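Local coordinates for protein putative ABC transporter (Thermobispora bispora, PDB 4PE6) that probably binds a carbohydrate or related small solute for an ABC transporter and is seen here holding a trihydroxybutanoic acid, at residues P19-R33 and I74-N88. Residues are numbered along the deposited sequence; the frame is centred on the assembly and turned at random.
Sequences PFIALSNGFIGNGWR and IKSLLLQKPDALLIN. With LTH ((2R,3S)-2,3,4-trihydroxybutanoic acid), chain C.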
loop_
_atom_site.group_PDB
_atom_site.type_symbol
_atom_site.label_atom_id
_atom_site.label_comp_id
_atom_site.label_asym_id
_atom_site.label_seq_id
_atom_site.Cartn_x
_atom_site.Cartn_y
_atom_site.Cartn_z
ATOM N N PRO A 19 -8.054 -1.075 26.344
ATOM C CA PRO A 19 -7.890 -2.132 25.348
ATOM C C PRO A 19 -6.472 -2.464 24.852
ATOM O O PRO A 19 -5.600 -1.596 24.770
ATOM C CB PRO A 19 -8.729 -1.647 24.167
ATOM C CG PRO A 19 -9.084 -0.232 24.464
ATOM C CD PRO A 19 -9.067 -0.092 25.938
ATOM N N PHE A 20 -6.315 -3.729 24.473
ATOM C CA PHE A 20 -5.117 -4.261 23.833
ATOM C C PHE A 20 -5.403 -4.407 22.331
ATOM O O PHE A 20 -6.264 -5.195 21.922
ATOM C CB PHE A 20 -4.739 -5.592 24.496
ATOM C CG PHE A 20 -3.653 -6.374 23.795
ATOM C CD1 PHE A 20 -2.658 -5.750 23.037
ATOM C CD2 PHE A 20 -3.612 -7.750 23.933
ATOM C CE1 PHE A 20 -1.674 -6.496 22.407
ATOM C CE2 PHE A 20 -2.629 -8.504 23.306
ATOM C CZ PHE A 20 -1.656 -7.876 22.542
ATOM N N ILE A 21 -4.693 -3.613 21.528
ATOM C CA ILE A 21 -4.810 -3.637 20.055
ATOM C C ILE A 21 -3.612 -4.385 19.447
ATOM O O ILE A 21 -2.470 -3.965 19.614
ATOM C CB ILE A 21 -4.818 -2.215 19.463
ATOM C CG1 ILE A 21 -5.847 -1.314 20.183
ATOM C CG2 ILE A 21 -5.071 -2.262 17.964
ATOM C CD1 ILE A 21 -7.274 -1.834 20.140
ATOM N N ALA A 22 -3.875 -5.507 18.770
ATOM C CA ALA A 22 -2.834 -6.299 18.127
ATOM C C ALA A 22 -2.868 -6.048 16.619
ATOM O O ALA A 22 -3.939 -5.895 16.056
ATOM C CB ALA A 22 -3.066 -7.767 18.425
ATOM N N LEU A 23 -1.702 -5.970 15.988
ATOM C CA LEU A 23 -1.605 -5.829 14.525
ATOM C C LEU A 23 -0.768 -6.968 13.950
ATOM O O LEU A 23 0.398 -7.185 14.348
ATOM C CB LEU A 23 -1.019 -4.475 14.134
ATOM C CG LEU A 23 -1.054 -4.103 12.645
ATOM C CD1 LEU A 23 -1.002 -2.583 12.477
ATOM C CD2 LEU A 23 0.059 -4.750 11.843
ATOM N N SER A 24 -1.354 -7.687 13.006
ATOM C CA SER A 24 -0.662 -8.771 12.308
ATOM C C SER A 24 -0.474 -8.363 10.848
ATOM O O SER A 24 -1.446 -8.071 10.136
ATOM C CB SER A 24 -1.468 -10.069 12.376
ATOM O OG SER A 24 -0.964 -11.024 11.469
ATOM N N ASN A 25 0.780 -8.315 10.429
ATOM C CA ASN A 25 1.127 -7.862 9.079
ATOM C C ASN A 25 1.745 -8.971 8.268
ATOM O O ASN A 25 2.770 -9.554 8.680
ATOM C CB ASN A 25 2.081 -6.687 9.184
ATOM C CG ASN A 25 2.653 -6.282 7.843
ATOM O OD1 ASN A 25 1.954 -6.278 6.835
ATOM N ND2 ASN A 25 3.916 -5.937 7.819
ATOM N N GLY A 26 1.142 -9.252 7.107
ATOM C CA GLY A 26 1.540 -10.357 6.248
ATOM C C GLY A 26 2.841 -10.206 5.454
ATOM O O GLY A 26 3.362 -11.181 4.981
ATOM N N PHE A 27 3.383 -8.998 5.327
ATOM C CA PHE A 27 4.596 -8.788 4.559
ATOM C C PHE A 27 5.244 -7.511 5.014
ATOM O O PHE A 27 4.581 -6.488 5.092
ATOM C CB PHE A 27 4.313 -8.704 3.044
ATOM C CG PHE A 27 5.557 -8.506 2.211
ATOM C CD1 PHE A 27 6.571 -9.469 2.215
ATOM C CD2 PHE A 27 5.733 -7.375 1.436
ATOM C CE1 PHE A 27 7.718 -9.294 1.458
ATOM C CE2 PHE A 27 6.885 -7.202 0.674
ATOM C CZ PHE A 27 7.878 -8.167 0.692
ATOM N N ILE A 28 6.534 -7.584 5.348
ATOM C CA ILE A 28 7.269 -6.429 5.851
ATOM C C ILE A 28 8.459 -6.037 4.956
ATOM O O ILE A 28 9.144 -5.026 5.217
ATOM C CB ILE A 28 7.707 -6.663 7.323
ATOM C CG1 ILE A 28 8.264 -5.380 7.958
ATOM C CG2 ILE A 28 8.707 -7.808 7.425
ATOM C CD1 ILE A 28 7.335 -4.188 7.854
ATOM N N GLY A 29 8.662 -6.787 3.875
ATOM C CA GLY A 29 9.830 -6.617 2.999
ATOM C C GLY A 29 9.768 -5.519 1.947
ATOM O O GLY A 29 10.234 -5.716 0.832
ATOM N N ASN A 30 9.160 -4.387 2.278
ATOM C CA ASN A 30 9.252 -3.196 1.455
ATOM C C ASN A 30 9.057 -1.962 2.327
ATOM O O ASN A 30 8.552 -2.042 3.456
ATOM C CB ASN A 30 8.311 -3.242 0.218
ATOM C CG ASN A 30 6.844 -2.945 0.561
ATOM O OD1 ASN A 30 6.544 -2.071 1.370
ATOM N ND2 ASN A 30 5.922 -3.658 -0.092
ATOM N N GLY A 31 9.496 -0.816 1.823
ATOM C CA GLY A 31 9.548 0.407 2.619
ATOM C C GLY A 31 8.156 0.948 2.927
ATOM O O GLY A 31 7.957 1.607 3.946
ATOM N N TRP A 32 7.189 0.656 2.037
ATOM C CA TRP A 32 5.807 1.101 2.242
ATOM C C TRP A 32 5.271 0.444 3.523
ATOM O O TRP A 32 4.663 1.097 4.373
ATOM C CB TRP A 32 4.953 0.765 0.993
ATOM C CG TRP A 32 3.524 1.256 1.039
ATOM C CD1 TRP A 32 3.026 2.357 0.428
ATOM C CD2 TRP A 32 2.407 0.626 1.701
ATOM N NE1 TRP A 32 1.682 2.488 0.705
ATOM C CE2 TRP A 32 1.274 1.427 1.459
ATOM C CE3 TRP A 32 2.263 -0.520 2.485
ATOM C CZ2 TRP A 32 0.020 1.120 1.969
ATOM C CZ3 TRP A 32 1.037 -0.838 2.982
ATOM C CH2 TRP A 32 -0.094 -0.026 2.710
ATOM N N ARG A 33 5.528 -0.853 3.671
ATOM C CA ARG A 33 5.053 -1.603 4.825
ATOM C C ARG A 33 5.748 -1.143 6.102
ATOM O O ARG A 33 5.158 -1.150 7.173
ATOM C CB ARG A 33 5.271 -3.095 4.625
ATOM C CG ARG A 33 4.394 -3.742 3.566
ATOM C CD ARG A 33 2.916 -3.864 3.974
ATOM N NE ARG A 33 2.189 -4.496 2.880
ATOM C CZ ARG A 33 1.594 -5.700 2.914
ATOM N NH1 ARG A 33 1.549 -6.423 3.997
ATOM N NH2 ARG A 33 1.016 -6.167 1.824
ATOM N N ILE A 74 -1.062 -15.209 14.297
ATOM C CA ILE A 74 -2.327 -14.715 14.800
ATOM C C ILE A 74 -2.817 -15.578 15.976
ATOM O O ILE A 74 -3.259 -15.047 16.987
ATOM C CB ILE A 74 -3.363 -14.587 13.664
ATOM C CG1 ILE A 74 -2.918 -13.480 12.700
ATOM C CG2 ILE A 74 -4.752 -14.329 14.230
ATOM C CD1 ILE A 74 -3.799 -13.283 11.477
ATOM N N LYS A 75 -2.672 -16.899 15.882
ATOM C CA LYS A 75 -3.024 -17.760 17.006
ATOM C C LYS A 75 -2.196 -17.436 18.255
ATOM O O LYS A 75 -2.737 -17.405 19.356
ATOM C CB LYS A 75 -2.910 -19.228 16.626
ATOM C CG LYS A 75 -3.880 -19.608 15.524
ATOM C CD LYS A 75 -3.564 -20.963 14.931
ATOM C CE LYS A 75 -4.608 -21.335 13.886
ATOM N NZ LYS A 75 -4.248 -22.607 13.237
ATOM N N SER A 76 -0.901 -17.158 18.105
ATOM C CA SER A 76 -0.094 -16.757 19.270
ATOM C C SER A 76 -0.571 -15.409 19.836
ATOM O O SER A 76 -0.572 -15.199 21.062
ATOM C CB SER A 76 1.409 -16.740 18.956
ATOM O OG SER A 76 1.906 -18.072 18.840
ATOM N N LEU A 77 -0.999 -14.509 18.958
ATOM C CA LEU A 77 -1.571 -13.232 19.405
ATOM C C LEU A 77 -2.872 -13.450 20.174
ATOM O O LEU A 77 -3.108 -12.802 21.199
ATOM C CB LEU A 77 -1.819 -12.271 18.231
ATOM C CG LEU A 77 -0.581 -11.491 17.756
ATOM C CD1 LEU A 77 -0.852 -10.836 16.416
ATOM C CD2 LEU A 77 -0.172 -10.464 18.791
ATOM N N LEU A 78 -3.723 -14.355 19.699
ATOM C CA LEU A 78 -5.006 -14.566 20.374
ATOM C C LEU A 78 -4.838 -15.059 21.812
ATOM O O LEU A 78 -5.633 -14.709 22.681
ATOM C CB LEU A 78 -5.901 -15.517 19.588
ATOM C CG LEU A 78 -6.415 -14.940 18.273
ATOM C CD1 LEU A 78 -7.296 -15.982 17.609
ATOM C CD2 LEU A 78 -7.170 -13.629 18.479
ATOM N N LEU A 79 -3.783 -15.829 22.070
ATOM C CA LEU A 79 -3.460 -16.253 23.428
ATOM C C LEU A 79 -3.237 -15.097 24.383
ATOM O O LEU A 79 -3.391 -15.277 25.579
ATOM C CB LEU A 79 -2.210 -17.145 23.447
ATOM C CG LEU A 79 -2.342 -18.456 22.684
ATOM C CD1 LEU A 79 -0.978 -19.118 22.549
ATOM C CD2 LEU A 79 -3.347 -19.374 23.370
ATOM N N GLN A 80 -2.831 -13.938 23.872
ATOM C CA GLN A 80 -2.594 -12.757 24.698
ATOM C C GLN A 80 -3.853 -11.913 24.874
ATOM O O GLN A 80 -3.801 -10.835 25.463
ATOM C CB GLN A 80 -1.493 -11.903 24.075
ATOM C CG GLN A 80 -0.149 -12.605 24.020
ATOM C CD GLN A 80 0.883 -11.787 23.280
ATOM O OE1 GLN A 80 1.297 -12.152 22.192
ATOM N NE2 GLN A 80 1.311 -10.677 23.874
ATOM N N LYS A 81 -4.973 -12.386 24.337
ATOM C CA LYS A 81 -6.279 -11.785 24.590
ATOM C C LYS A 81 -6.403 -10.339 24.116
ATOM O O LYS A 81 -6.780 -9.454 24.881
ATOM C CB LYS A 81 -6.625 -11.892 26.078
ATOM C CG LYS A 81 -6.801 -13.324 26.549
ATOM C CD LYS A 81 -8.125 -13.900 26.043
ATOM C CE LYS A 81 -8.528 -15.138 26.824
ATOM N NZ LYS A 81 -7.545 -16.236 26.613
ATOM N N PRO A 82 -6.118 -10.096 22.829
ATOM C CA PRO A 82 -6.327 -8.759 22.340
ATOM C C PRO A 82 -7.826 -8.426 22.273
ATOM O O PRO A 82 -8.656 -9.296 22.049
ATOM C CB PRO A 82 -5.708 -8.807 20.947
ATOM C CG PRO A 82 -5.978 -10.215 20.489
ATOM C CD PRO A 82 -5.843 -11.053 21.739
ATOM N N ASP A 83 -8.145 -7.159 22.458
ATOM C CA ASP A 83 -9.529 -6.679 22.295
ATOM C C ASP A 83 -9.907 -6.420 20.834
ATOM O O ASP A 83 -11.078 -6.528 20.434
ATOM C CB ASP A 83 -9.686 -5.426 23.151
ATOM C CG ASP A 83 -9.513 -5.737 24.618
ATOM O OD1 ASP A 83 -10.347 -6.503 25.142
ATOM O OD2 ASP A 83 -8.526 -5.280 25.229
ATOM N N ALA A 84 -8.912 -6.026 20.058
ATOM C CA ALA A 84 -9.041 -5.858 18.604
ATOM C C ALA A 84 -7.776 -6.342 17.936
ATOM O O ALA A 84 -6.664 -6.254 18.506
ATOM C CB ALA A 84 -9.301 -4.396 18.245
ATOM N N LEU A 85 -7.954 -6.824 16.718
ATOM C CA LEU A 85 -6.903 -7.352 15.906
ATOM C C LEU A 85 -6.988 -6.678 14.539
ATOM O O LEU A 85 -8.042 -6.727 13.874
ATOM C CB LEU A 85 -7.076 -8.875 15.779
ATOM C CG LEU A 85 -6.076 -9.575 14.874
ATOM C CD1 LEU A 85 -4.644 -9.444 15.407
ATOM C CD2 LEU A 85 -6.487 -11.043 14.709
ATOM N N LEU A 86 -5.916 -5.991 14.155
ATOM C CA LEU A 86 -5.819 -5.359 12.840
ATOM C C LEU A 86 -4.982 -6.231 11.938
ATOM O O LEU A 86 -3.869 -6.656 12.324
ATOM C CB LEU A 86 -5.175 -3.971 12.945
ATOM C CG LEU A 86 -5.653 -3.085 14.099
ATOM C CD1 LEU A 86 -4.999 -1.709 14.048
ATOM C CD2 LEU A 86 -7.154 -2.942 14.110
ATOM N N ILE A 87 -5.484 -6.517 10.742
ATOM C CA ILE A 87 -4.804 -7.509 9.900
ATOM C C ILE A 87 -4.531 -6.997 8.497
ATOM O O ILE A 87 -5.465 -6.583 7.783
ATOM C CB ILE A 87 -5.595 -8.825 9.759
ATOM C CG1 ILE A 87 -5.909 -9.412 11.119
ATOM C CG2 ILE A 87 -4.821 -9.801 8.870
ATOM C CD1 ILE A 87 -6.842 -10.599 11.041
ATOM N N ASN A 88 -3.258 -7.012 8.102
ATOM C CA ASN A 88 -2.901 -6.870 6.693
ATOM C C ASN A 88 -2.608 -8.281 6.176
ATOM O O ASN A 88 -1.533 -8.880 6.444
ATOM C CB ASN A 88 -1.743 -5.916 6.484
ATOM C CG ASN A 88 -1.534 -5.547 5.014
ATOM O OD1 ASN A 88 -1.717 -6.379 4.137
ATOM N ND2 ASN A 88 -1.142 -4.301 4.751
HETATM O O1 LTH C . 2.951 -1.597 -1.232
HETATM C C1 LTH C . 2.416 -2.427 -0.408
HETATM O O LTH C . 3.028 -3.243 0.314
HETATM C C2 LTH C . 0.883 -2.366 -0.204
HETATM O O2 LTH C . 0.438 -3.398 0.712
HETATM C C3 LTH C . 0.131 -2.558 -1.505
HETATM O O3 LTH C . 0.475 -3.817 -2.080
HETATM C C4 LTH C . -1.382 -2.552 -1.211
HETATM O O4 LTH C . -1.693 -1.217 -0.733
#
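Phe20 O is gripped by two backbone N-H groups, a bond of 2.8 Å from Asp83 N, lying in the carbonyl plane, and a weak one from Ala84 N. Asp83 OD2 returns the hold through its anti lone pair, accepting from Phe20 N at 2.8 Å, and so ties the start of strand 20-25 to the loop just ahead of strand 84-88. From there the two strands run parallel, Ala22 and Ser24 alternately giving and taking bonds with Ala84, Leu86 and Asn88, up to Gly26 N on Asn88 O.

Pro82 CB sits over a face of the Phe20 ring, 4.1 Å from its centroid, while Gln80 O lies near the ring's edge. Ala22 CB packs among Leu77, Pro82 and Leu85, and Ser24, whose OG bonds to Gln70, meets Ile74 CG1; helix 67-78 thus covers this side of the sheet.

At the C-terminal strand ends, Asn88 lays its amide over a face of the Arg33 guanidinium, the planes 22° apart, and ND2 bonds to Asp113. Asn25 OD1 takes Arg33 NH1 in the guanidinium plane at 2.9 Å, while its ND2 bonds to Asn60. The arginine chain bends at chi2 (-71°) toward the ligand, where NE donates to both ligand O and ligand O2, each at 3.0 Å. A leucine here would probably leave the ligand carboxylate without its cationic partner and Asn25 OD1 without its NH1 donor. As in other periplasmic binding proteins, the C-terminal ends of parallel strands border the ligand cleft: the Asn25 bond and the Asn88 amide over its face probably limit the turning of the guanidinium, and its charge is likely to suit an acidic ligand.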